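Local coordinates for protein aphrodisin (Mesocricetus auratus, PDB 1E5P) that acts as an aphrodisiac pheromone that elicits copulatory behaviour in male hamsters, and is a secreted lipocalin with odorant-binding capacity, at residues I47-I52 with T60-Y65. Residues are numbered along the deposited sequence; the frame is centred on the assembly and turned at random.
Sequences ITFYVI and TTVIGY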
# COMPACT_ATOMS: atom_id res chain seq x y z
N ILE A 47 -7.95 -3.40 6.69
CA ILE A 47 -6.51 -3.55 6.52
C ILE A 47 -5.85 -3.35 7.89
O ILE A 47 -6.18 -2.36 8.54
CB ILE A 47 -5.95 -2.50 5.52
CG1 ILE A 47 -6.63 -2.71 4.16
CG2 ILE A 47 -4.45 -2.63 5.39
CD1 ILE A 47 -6.39 -1.64 3.13
N THR A 48 -5.02 -4.30 8.28
CA THR A 48 -4.30 -4.19 9.57
C THR A 48 -2.83 -3.94 9.19
O THR A 48 -2.34 -4.65 8.33
CB THR A 48 -4.41 -5.50 10.34
OG1 THR A 48 -5.81 -5.74 10.60
CG2 THR A 48 -3.68 -5.44 11.68
N PHE A 49 -2.25 -2.94 9.82
CA PHE A 49 -0.88 -2.57 9.45
C PHE A 49 -0.22 -1.81 10.58
O PHE A 49 -0.87 -1.38 11.54
CB PHE A 49 -0.93 -1.68 8.19
CG PHE A 49 -1.68 -0.39 8.37
CD1 PHE A 49 -3.06 -0.36 8.26
CD2 PHE A 49 -1.02 0.79 8.67
CE1 PHE A 49 -3.78 0.81 8.45
CE2 PHE A 49 -1.72 1.97 8.85
CZ PHE A 49 -3.10 1.99 8.72
N TYR A 50 1.10 -1.69 10.44
CA TYR A 50 1.84 -0.86 11.39
C TYR A 50 2.35 0.41 10.70
O TYR A 50 2.66 0.41 9.50
CB TYR A 50 3.10 -1.60 11.91
CG TYR A 50 2.85 -2.48 13.11
CD1 TYR A 50 2.84 -1.94 14.40
CD2 TYR A 50 2.62 -3.85 12.95
CE1 TYR A 50 2.62 -2.73 15.51
CE2 TYR A 50 2.40 -4.65 14.06
CZ TYR A 50 2.39 -4.09 15.33
OH TYR A 50 2.16 -4.86 16.44
N VAL A 51 2.39 1.47 11.47
CA VAL A 51 3.11 2.69 11.07
C VAL A 51 3.95 3.10 12.30
O VAL A 51 3.61 2.72 13.42
CB VAL A 51 2.24 3.88 10.68
CG1 VAL A 51 1.65 3.64 9.30
CG2 VAL A 51 1.19 4.22 11.73
N ILE A 52 5.03 3.85 12.06
CA ILE A 52 5.78 4.36 13.22
C ILE A 52 5.27 5.77 13.49
O ILE A 52 5.30 6.62 12.57
CB ILE A 52 7.29 4.42 12.92
CG1 ILE A 52 7.82 3.04 12.58
CG2 ILE A 52 8.00 5.04 14.12
CD1 ILE A 52 7.62 1.96 13.59
N THR A 60 -2.49 -0.63 13.64
CA THR A 60 -3.65 0.11 13.19
C THR A 60 -4.58 -0.71 12.32
O THR A 60 -4.13 -1.61 11.61
CB THR A 60 -3.06 1.24 12.26
OG1 THR A 60 -1.96 1.89 12.93
CG2 THR A 60 -4.10 2.26 11.90
N THR A 61 -5.89 -0.40 12.41
CA THR A 61 -6.82 -1.00 11.47
C THR A 61 -7.63 0.12 10.82
O THR A 61 -7.97 1.12 11.47
CB THR A 61 -7.83 -1.99 12.08
OG1 THR A 61 -8.56 -1.32 13.11
CG2 THR A 61 -7.12 -3.22 12.63
N VAL A 62 -7.88 0.00 9.52
CA VAL A 62 -8.74 0.92 8.81
C VAL A 62 -9.65 0.05 7.90
O VAL A 62 -9.32 -1.11 7.64
CB VAL A 62 -8.03 1.94 7.91
CG1 VAL A 62 -7.18 2.89 8.74
CG2 VAL A 62 -7.20 1.26 6.84
N ILE A 63 -10.76 0.62 7.49
CA ILE A 63 -11.67 -0.08 6.59
C ILE A 63 -11.74 0.61 5.23
O ILE A 63 -11.93 1.82 5.19
CB ILE A 63 -13.09 -0.18 7.17
CG1 ILE A 63 -13.08 -0.84 8.54
CG2 ILE A 63 -14.00 -0.93 6.19
CD1 ILE A 63 -12.64 -2.28 8.55
N GLY A 64 -11.53 -0.14 4.16
CA GLY A 64 -11.67 0.39 2.81
C GLY A 64 -13.09 -0.00 2.32
O GLY A 64 -13.48 -1.16 2.46
N TYR A 65 -13.77 0.96 1.74
CA TYR A 65 -15.15 0.76 1.28
C TYR A 65 -15.18 0.84 -0.24
O TYR A 65 -14.82 1.85 -0.81
CB TYR A 65 -16.05 1.85 1.88
CG TYR A 65 -16.14 1.74 3.40
CD1 TYR A 65 -17.02 0.82 3.94
CD2 TYR A 65 -15.34 2.49 4.24
CE1 TYR A 65 -17.13 0.65 5.31
CE2 TYR A 65 -15.46 2.34 5.63
CZ TYR A 65 -16.34 1.42 6.14
OH TYR A 65 -16.45 1.25 7.50
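I47 and F49 each trade two backbone hydrogen bonds with a residue of 60-65, making I47–V62 and F49–T60 the hydrogen-bonded pairs of an antiparallel register; T48 and T61 form the non-hydrogen-bonded pair between them. The straightest runs from I47 N to V62 O (2.8 Å, 169° at the hydrogen), whereas the one from T60 N to F49 O bends more. Two CA-H···O contacts, from T61 CA to I47 O and from T48 CA to T60 O, fill in between. The segments' N-to-C directions make an angle of 139°, and beyond 47-49 with 60-62 they diverge.

I47, F49, T60 and V62 share one face of the sheet. With chi1 at 61°, F49 CG sits between its backbone N and carbonyl carbon, laying the ring over T60: T60 CB is 3.8 Å from the ring centroid, a CH-pi contact, and T60 CG2 comes within 3.3 Å of F49 CZ. V62 sits at the ring's edge with CG1 in plane; its CG2, off the plane away from T60, is 3.8 Å from F49 CE1. F76 meets the same ring edge-to-face. On the other face T48 and T61 stand side by side, T48 OG1 3.5 Å from T61 CG2.

T60 thus offers its carbon atoms to the aromatic face while its hydroxyl bonds to S58 O, so a polar residue serves as apolar cover for F49 in this hairpin of the lipocalin barrel.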